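Local coordinates for epsin-1 (Saccharomyces cerevisiae, PDB 5LOZ), which binds phosphoinositide-rich membranes through its ENTH domain and, as an adaptor that also binds clathrin and ubiquitin, is required for endocytosis and actin localization, at residues A[36-39]-A[40-43]; A[74-77]-A[78-81]; A[106-109]-A[110-114]. All coordinates share one frame; numbering follows the deposited sequence.

Interaction 1: A[36-39]-A[40-43]; sequences SADF and FEIM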
loop_
_atom_site.group_PDB
_atom_site.type_symbol
_atom_site.label_atom_id
_atom_site.label_comp_id
_atom_site.label_asym_id
_atom_site.label_seq_id
_atom_site.Cartn_x
_atom_site.Cartn_y
_atom_site.Cartn_z
ATOM N N SER A 36 -15.331 -3.597 -8.339
ATOM C CA SER A 36 -15.957 -3.211 -7.082
ATOM C C SER A 36 -15.763 -4.138 -5.882
ATOM O O SER A 36 -15.340 -3.708 -4.818
ATOM C CB SER A 36 -17.461 -2.939 -7.244
ATOM O OG SER A 36 -17.661 -1.659 -7.796
ATOM N N ALA A 37 -16.081 -5.397 -6.032
ATOM C CA ALA A 37 -15.904 -6.341 -4.937
ATOM C C ALA A 37 -14.412 -6.466 -4.566
ATOM O O ALA A 37 -14.056 -6.448 -3.399
ATOM C CB ALA A 37 -16.487 -7.729 -5.329
ATOM N N ASP A 38 -13.554 -6.619 -5.565
ATOM C CA ASP A 38 -12.113 -6.691 -5.345
ATOM C C ASP A 38 -11.570 -5.468 -4.605
ATOM O O ASP A 38 -10.801 -5.612 -3.681
ATOM C CB ASP A 38 -11.366 -6.891 -6.663
ATOM C CG ASP A 38 -11.651 -8.253 -7.323
ATOM O OD1 ASP A 38 -12.088 -9.210 -6.648
ATOM O OD2 ASP A 38 -11.413 -8.358 -8.539
ATOM N N PHE A 39 -11.915 -4.271 -5.061
ATOM C CA PHE A 39 -11.476 -3.010 -4.427
ATOM C C PHE A 39 -11.672 -3.009 -2.924
ATOM O O PHE A 39 -10.722 -2.799 -2.182
ATOM C CB PHE A 39 -12.252 -1.808 -5.024
ATOM C CG PHE A 39 -11.941 -0.516 -4.380
ATOM C CD1 PHE A 39 -10.814 0.193 -4.720
ATOM C CD2 PHE A 39 -12.744 -0.037 -3.364
ATOM C CE1 PHE A 39 -10.501 1.362 -4.068
ATOM C CE2 PHE A 39 -12.444 1.140 -2.737
ATOM C CZ PHE A 39 -11.314 1.834 -3.093
ATOM N N PHE A 40 -12.882 -3.309 -2.470
ATOM C CA PHE A 40 -13.170 -3.308 -1.041
ATOM C C PHE A 40 -12.348 -4.366 -0.290
ATOM O O PHE A 40 -11.862 -4.105 0.814
ATOM C CB PHE A 40 -14.673 -3.483 -0.782
ATOM C CG PHE A 40 -15.506 -2.271 -1.177
ATOM C CD1 PHE A 40 -15.544 -1.149 -0.368
ATOM C CD2 PHE A 40 -16.208 -2.247 -2.362
ATOM C CE1 PHE A 40 -16.303 -0.044 -0.720
ATOM C CE2 PHE A 40 -16.963 -1.158 -2.726
ATOM C CZ PHE A 40 -17.018 -0.054 -1.900
ATOM N N GLU A 41 -12.219 -5.554 -0.853
ATOM C CA GLU A 41 -11.428 -6.610 -0.177
ATOM C C GLU A 41 -9.942 -6.230 -0.110
ATOM O O GLU A 41 -9.313 -6.395 0.903
ATOM C CB GLU A 41 -11.590 -7.949 -0.863
ATOM C CG GLU A 41 -13.032 -8.479 -0.744
ATOM C CD GLU A 41 -13.254 -9.730 -1.540
ATOM O OE1 GLU A 41 -12.316 -10.132 -2.259
ATOM O OE2 GLU A 41 -14.360 -10.305 -1.459
ATOM N N ILE A 42 -9.415 -5.702 -1.212
ATOM C CA ILE A 42 -8.063 -5.147 -1.251
ATOM C C ILE A 42 -7.851 -4.025 -0.211
ATOM O O ILE A 42 -6.967 -4.117 0.626
ATOM C CB ILE A 42 -7.666 -4.679 -2.659
ATOM C CG1 ILE A 42 -7.606 -5.871 -3.634
ATOM C CG2 ILE A 42 -6.241 -4.002 -2.638
ATOM C CD1 ILE A 42 -7.510 -5.557 -5.092
ATOM N N MET A 43 -8.711 -2.998 -0.224
ATOM C CA MET A 43 -8.504 -1.871 0.666
ATOM C C MET A 43 -8.656 -2.250 2.127
ATOM O O MET A 43 -7.894 -1.790 2.960
ATOM C CB MET A 43 -9.387 -0.652 0.305
ATOM C CG MET A 43 -9.153 -0.093 -1.098
ATOM S SD MET A 43 -7.435 -0.207 -1.706
ATOM C CE MET A 43 -6.720 1.164 -0.860
HETATM O O HOH W 1 -13.703 -10.495 -4.562
#

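Interaction 2: A[74-77]-A[78-81]; sequences GSEN and CVLW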
loop_
_atom_site.group_PDB
_atom_site.type_symbol
_atom_site.label_atom_id
_atom_site.label_comp_id
_atom_site.label_asym_id
_atom_site.label_seq_id
_atom_site.Cartn_x
_atom_site.Cartn_y
_atom_site.Cartn_z
ATOM N N GLY A 74 -3.703 2.223 -10.273
ATOM C CA GLY A 74 -5.009 1.633 -10.034
ATOM C C GLY A 74 -6.149 2.584 -10.209
ATOM O O GLY A 74 -5.959 3.704 -10.637
ATOM N N SER A 75 -7.348 2.117 -9.879
ATOM C CA SER A 75 -8.580 2.914 -9.911
ATOM C C SER A 75 -8.484 4.246 -9.148
ATOM O O SER A 75 -7.856 4.328 -8.089
ATOM C CB SER A 75 -9.705 2.058 -9.270
ATOM O OG SER A 75 -10.773 2.848 -8.818
ATOM N N GLU A 76 -9.147 5.285 -9.645
ATOM C CA GLU A 76 -9.211 6.556 -8.912
ATOM C C GLU A 76 -9.739 6.357 -7.481
ATOM O O GLU A 76 -9.463 7.126 -6.599
ATOM C CB GLU A 76 -10.126 7.591 -9.626
ATOM C CG GLU A 76 -9.711 8.010 -10.978
ATOM C CD GLU A 76 -8.427 8.870 -11.042
ATOM O OE1 GLU A 76 -7.949 9.401 -10.017
ATOM O OE2 GLU A 76 -7.876 8.968 -12.160
ATOM N N ASN A 77 -10.514 5.317 -7.276
ATOM C CA ASN A 77 -11.045 4.979 -5.973
ATOM C C ASN A 77 -9.954 4.694 -4.940
ATOM O O ASN A 77 -10.151 4.933 -3.749
ATOM C CB ASN A 77 -11.998 3.798 -6.079
ATOM C CG ASN A 77 -13.334 4.204 -6.687
ATOM O OD1 ASN A 77 -13.832 5.292 -6.419
ATOM N ND2 ASN A 77 -13.905 3.338 -7.517
ATOM N N CYS A 78 -8.793 4.217 -5.410
ATOM C CA CYS A 78 -7.644 4.066 -4.520
ATOM C C CYS A 78 -7.143 5.409 -3.957
ATOM O O CYS A 78 -6.762 5.499 -2.784
ATOM C CB CYS A 78 -6.529 3.336 -5.230
ATOM S SG CYS A 78 -7.052 1.700 -5.774
ATOM N N VAL A 79 -7.140 6.447 -4.792
ATOM C CA VAL A 79 -6.744 7.754 -4.340
ATOM C C VAL A 79 -7.758 8.233 -3.325
ATOM O O VAL A 79 -7.386 8.699 -2.241
ATOM C CB VAL A 79 -6.592 8.761 -5.449
ATOM C CG1 VAL A 79 -6.217 10.148 -4.860
ATOM C CG2 VAL A 79 -5.533 8.273 -6.473
ATOM N N LEU A 80 -9.042 8.100 -3.658
ATOM C CA LEU A 80 -10.132 8.489 -2.737
ATOM C C LEU A 80 -9.966 7.844 -1.379
ATOM O O LEU A 80 -10.048 8.525 -0.353
ATOM C CB LEU A 80 -11.516 8.122 -3.305
ATOM C CG LEU A 80 -12.276 9.176 -4.120
ATOM C CD1 LEU A 80 -11.353 10.216 -4.761
ATOM C CD2 LEU A 80 -13.208 8.485 -5.164
ATOM N N TRP A 81 -9.752 6.531 -1.383
ATOM C CA TRP A 81 -9.608 5.793 -0.155
ATOM C C TRP A 81 -8.462 6.384 0.724
ATOM O O TRP A 81 -8.673 6.678 1.891
ATOM C CB TRP A 81 -9.348 4.333 -0.430
ATOM C CG TRP A 81 -9.247 3.492 0.791
ATOM C CD1 TRP A 81 -10.276 2.843 1.429
ATOM C CD2 TRP A 81 -8.063 3.197 1.546
ATOM N NE1 TRP A 81 -9.800 2.167 2.524
ATOM C CE2 TRP A 81 -8.450 2.369 2.627
ATOM C CE3 TRP A 81 -6.718 3.574 1.433
ATOM C CZ2 TRP A 81 -7.528 1.886 3.573
ATOM C CZ3 TRP A 81 -5.796 3.091 2.388
ATOM C CH2 TRP A 81 -6.210 2.258 3.425
#

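Interaction 3: A[106-109]-A[110-114]; sequences GQIV and RVKAK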
loop_
_atom_site.group_PDB
_atom_site.type_symbol
_atom_site.label_atom_id
_atom_site.label_comp_id
_atom_site.label_asym_id
_atom_site.label_seq_id
_atom_site.Cartn_x
_atom_site.Cartn_y
_atom_site.Cartn_z
ATOM N N GLY A 106 12.466 0.305 10.915
ATOM C CA GLY A 106 11.407 1.315 10.861
ATOM C C GLY A 106 11.588 2.420 9.833
ATOM O O GLY A 106 10.618 3.005 9.350
ATOM N N GLN A 107 12.827 2.707 9.477
ATOM C CA GLN A 107 13.111 3.704 8.436
ATOM C C GLN A 107 12.510 3.332 7.067
ATOM O O GLN A 107 12.186 4.217 6.274
ATOM C CB GLN A 107 14.595 3.940 8.293
ATOM C CG GLN A 107 15.349 2.797 7.685
ATOM C CD GLN A 107 16.830 3.043 7.650
ATOM O OE1 GLN A 107 17.294 3.906 6.882
ATOM N NE2 GLN A 107 17.602 2.278 8.458
ATOM N N ILE A 108 12.353 2.015 6.816
ATOM C CA ILE A 108 11.747 1.508 5.607
ATOM C C ILE A 108 10.280 1.940 5.589
ATOM O O ILE A 108 9.811 2.462 4.588
ATOM C CB ILE A 108 11.915 -0.037 5.494
ATOM C CG1 ILE A 108 13.405 -0.407 5.351
ATOM C CG2 ILE A 108 11.112 -0.575 4.325
ATOM C CD1 ILE A 108 13.770 -1.920 5.519
ATOM N N VAL A 109 9.564 1.715 6.684
ATOM C CA VAL A 109 8.177 2.164 6.871
ATOM C C VAL A 109 8.045 3.668 6.733
ATOM O O VAL A 109 7.203 4.138 5.946
ATOM C CB VAL A 109 7.606 1.737 8.217
ATOM C CG1 VAL A 109 6.171 2.273 8.430
ATOM C CG2 VAL A 109 7.617 0.194 8.364
ATOM N N ARG A 110 8.918 4.403 7.431
ATOM C CA ARG A 110 8.895 5.862 7.428
ATOM C C ARG A 110 9.086 6.451 6.010
ATOM O O ARG A 110 8.342 7.380 5.600
ATOM C CB ARG A 110 9.978 6.439 8.374
ATOM C CG ARG A 110 9.731 6.157 9.859
ATOM C CD ARG A 110 10.541 7.053 10.721
ATOM N NE ARG A 110 11.987 6.892 10.604
ATOM C CZ ARG A 110 12.693 5.953 11.264
ATOM N NH1 ARG A 110 12.082 5.105 12.057
ATOM N NH2 ARG A 110 13.992 5.850 11.127
ATOM N N VAL A 111 10.103 5.965 5.288
ATOM C CA VAL A 111 10.332 6.457 3.922
ATOM C C VAL A 111 9.121 6.196 2.986
ATOM O O VAL A 111 8.648 7.098 2.279
ATOM C CB VAL A 111 11.612 5.927 3.330
ATOM C CG1 VAL A 111 11.700 6.286 1.857
ATOM C CG2 VAL A 111 12.813 6.531 4.070
ATOM N N LYS A 112 8.602 4.990 3.023
ATOM C CA LYS A 112 7.394 4.670 2.228
ATOM C C LYS A 112 6.161 5.530 2.576
ATOM O O LYS A 112 5.443 6.004 1.678
ATOM C CB LYS A 112 7.097 3.177 2.327
ATOM C CG LYS A 112 8.110 2.336 1.549
ATOM C CD LYS A 112 7.926 0.867 1.789
ATOM C CE LYS A 112 9.019 0.040 1.094
ATOM N NZ LYS A 112 9.005 0.234 -0.378
ATOM N N ALA A 113 5.931 5.745 3.873
ATOM C CA ALA A 113 4.835 6.607 4.330
ATOM C C ALA A 113 5.112 8.040 3.859
ATOM O O ALA A 113 4.206 8.711 3.340
ATOM C CB ALA A 113 4.659 6.542 5.837
ATOM N N LYS A 114 6.345 8.509 4.003
ATOM C CA LYS A 114 6.678 9.912 3.652
ATOM C C LYS A 114 6.544 10.105 2.137
ATOM O O LYS A 114 6.071 11.165 1.694
ATOM C CB LYS A 114 8.068 10.285 4.103
ATOM C CG LYS A 114 8.220 10.460 5.614
ATOM C CD LYS A 114 9.652 10.677 5.994
ATOM C CE LYS A 114 9.914 10.414 7.477
ATOM N NZ LYS A 114 11.357 10.702 7.919
#

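Interaction 1: A[36-39]-A[40-43]
M43 lays its CG over the ring of F39, one helical turn earlier, and this pair makes up much of the side facing helix 76-84. The side chain of F39 can be followed outward. Its CB sits close to the next amide, that of F40; CG is anti to the backbone N (chi1 176°), which places the ring beside the carbonyl carbon, near F40 and M43. CD2 then points at the face of the F40 ring, in one of its two conformers, the rings making a T-shaped pair with centroids 5.4 Å apart and planes at 84°. On the far rim CE1 and CZ run under the methionine, CZ lying 3.5 Å from CG of M43. This is a CH-pi contact over the face, while the sulfur SD stands obliquely, 4.7 Å from the F39 ring centroid, in a Met-aromatic contact. Methionine suits the place because its flexible chain, bent beyond CG, can follow a flat ring. On another side of the helix, the carboxylates of D38 and E41 share a water, which donates to OD1 of D38 (2.9 Å) and OE1 of E41 (2.7 Å); hydroxyls of T6 and S4 also bind these oxygens, probably easing the like charges. Straight i to i+4 bonds, such as M43 N to F39 O at 2.8 Å, hold the turns: an amphipathic helix, 36-50, of the ENTH alpha-alpha superhelix.

Interaction 2: A[74-77]-A[78-81]
C78 N donates to S75 O at 2.8 Å, an i to i+3 bond where the chain, having left one helix at G74, enters the next after S75. The donor stands above the carbonyl plane of S75, 50° out of it. Regular i to i+4 bonds follow: L80 N reaches E76 O in the carbonyl plane at 3.1 Å, and W81 N reaches N77 O at 2.9 Å. G74, with extended backbone angles, is the first residue past the preceding helix; a CB there would point at the sulfur of C78. S75 is the N-cap: with OG turned anti to N (chi1 159°), its oxygen accepts from N77 N at 2.9 Å, giving an amide of the first turn a partner that no earlier carbonyl supplies. Replacing this serine with an alanine removes the acceptor and is likely to leave the N77 amide without its capping partner, weakening the start of the helix. Serine suits the post, being short enough to bring its oxygen to the amide two residues on. C78, small and apolar, tucks its SG beside S75 O at 3.6 Å, on the buried side facing F39 and L70. On the exposed side the amide oxygen OD1 of N77 meets the methyl CD2 of L80 at 3.5 Å, the two side chains crossing at a slant. E76, also in the first turn, sends its carboxylate to R137 and R130, a salt-bridged link to the C-terminal part of the chain. Together these features make a serine N-cap opening helix 76-84 after a short interhelical turn, a joint within the alpha-alpha superhelix of the ENTH domain.

Interaction 3: A[106-109]-A[110-114]
R110 folds its guanidinium back over the backbone of the preceding turn, with CA of Q107 3.5 Å above the middle of its plane. The bend at chi3 (-64°) brings it there, and NH1 comes 3.5 Å from the carbonyl carbon of G106. Glycine suits position 106, since a CB would crowd NH1. The guanidinium finds its polar partners beyond the helix: NH1 donates to the carbonyl oxygen of F95, while NH2 forms a salt bridge with D104. The same loop residue, through its backbone oxygen, accepts from NE2 of Q107, so both side chains tie the helix start to the chain before it. Backbone demand is met in the ordinary helical way. R110 N gives to G106 O at 2.9 Å and V111 N to Q107 O at 2.9 Å, whereas K112 N lies farther from I108 O, at 3.2 Å; A113 N gives to V109 O at 2.9 Å, and K114 N to R110 O. K112 runs beside I108, its CE 3.9 Å from CG2 of I108, and its ammonium NZ binds the hydroxyl of T65. A lysine fits here because its long methylene chain packs as a hydrocarbon while its tip reaches a polar group. Among the neighbours, helix 57-73 lies against this face, with V109 on I60 and L64 and I108 on W57, while F95 and L92 from loops cover V109 and A113.

In the fold
The three contacts follow in series along one ENTH domain, each local and at or near the start of a helix: interaction 1 in helix 36-50, interaction 2 spanning the turn before helix 76-84 and its first turns, interaction 3 in helix 106-121. Interactions 1 and 2 touch, their centres 11 Å apart: CE of M43 lies 3.3 Å from CE3 of W81, and F39 rests on N77 and C78. Interaction 3 lies across the chain's centre, its centre about 25 Å from that of interaction 1 and 21 Å from that of interaction 2, with no touch. Helix 57-73 packs against all three, so it links the two sides of the compact all-helical superhelix.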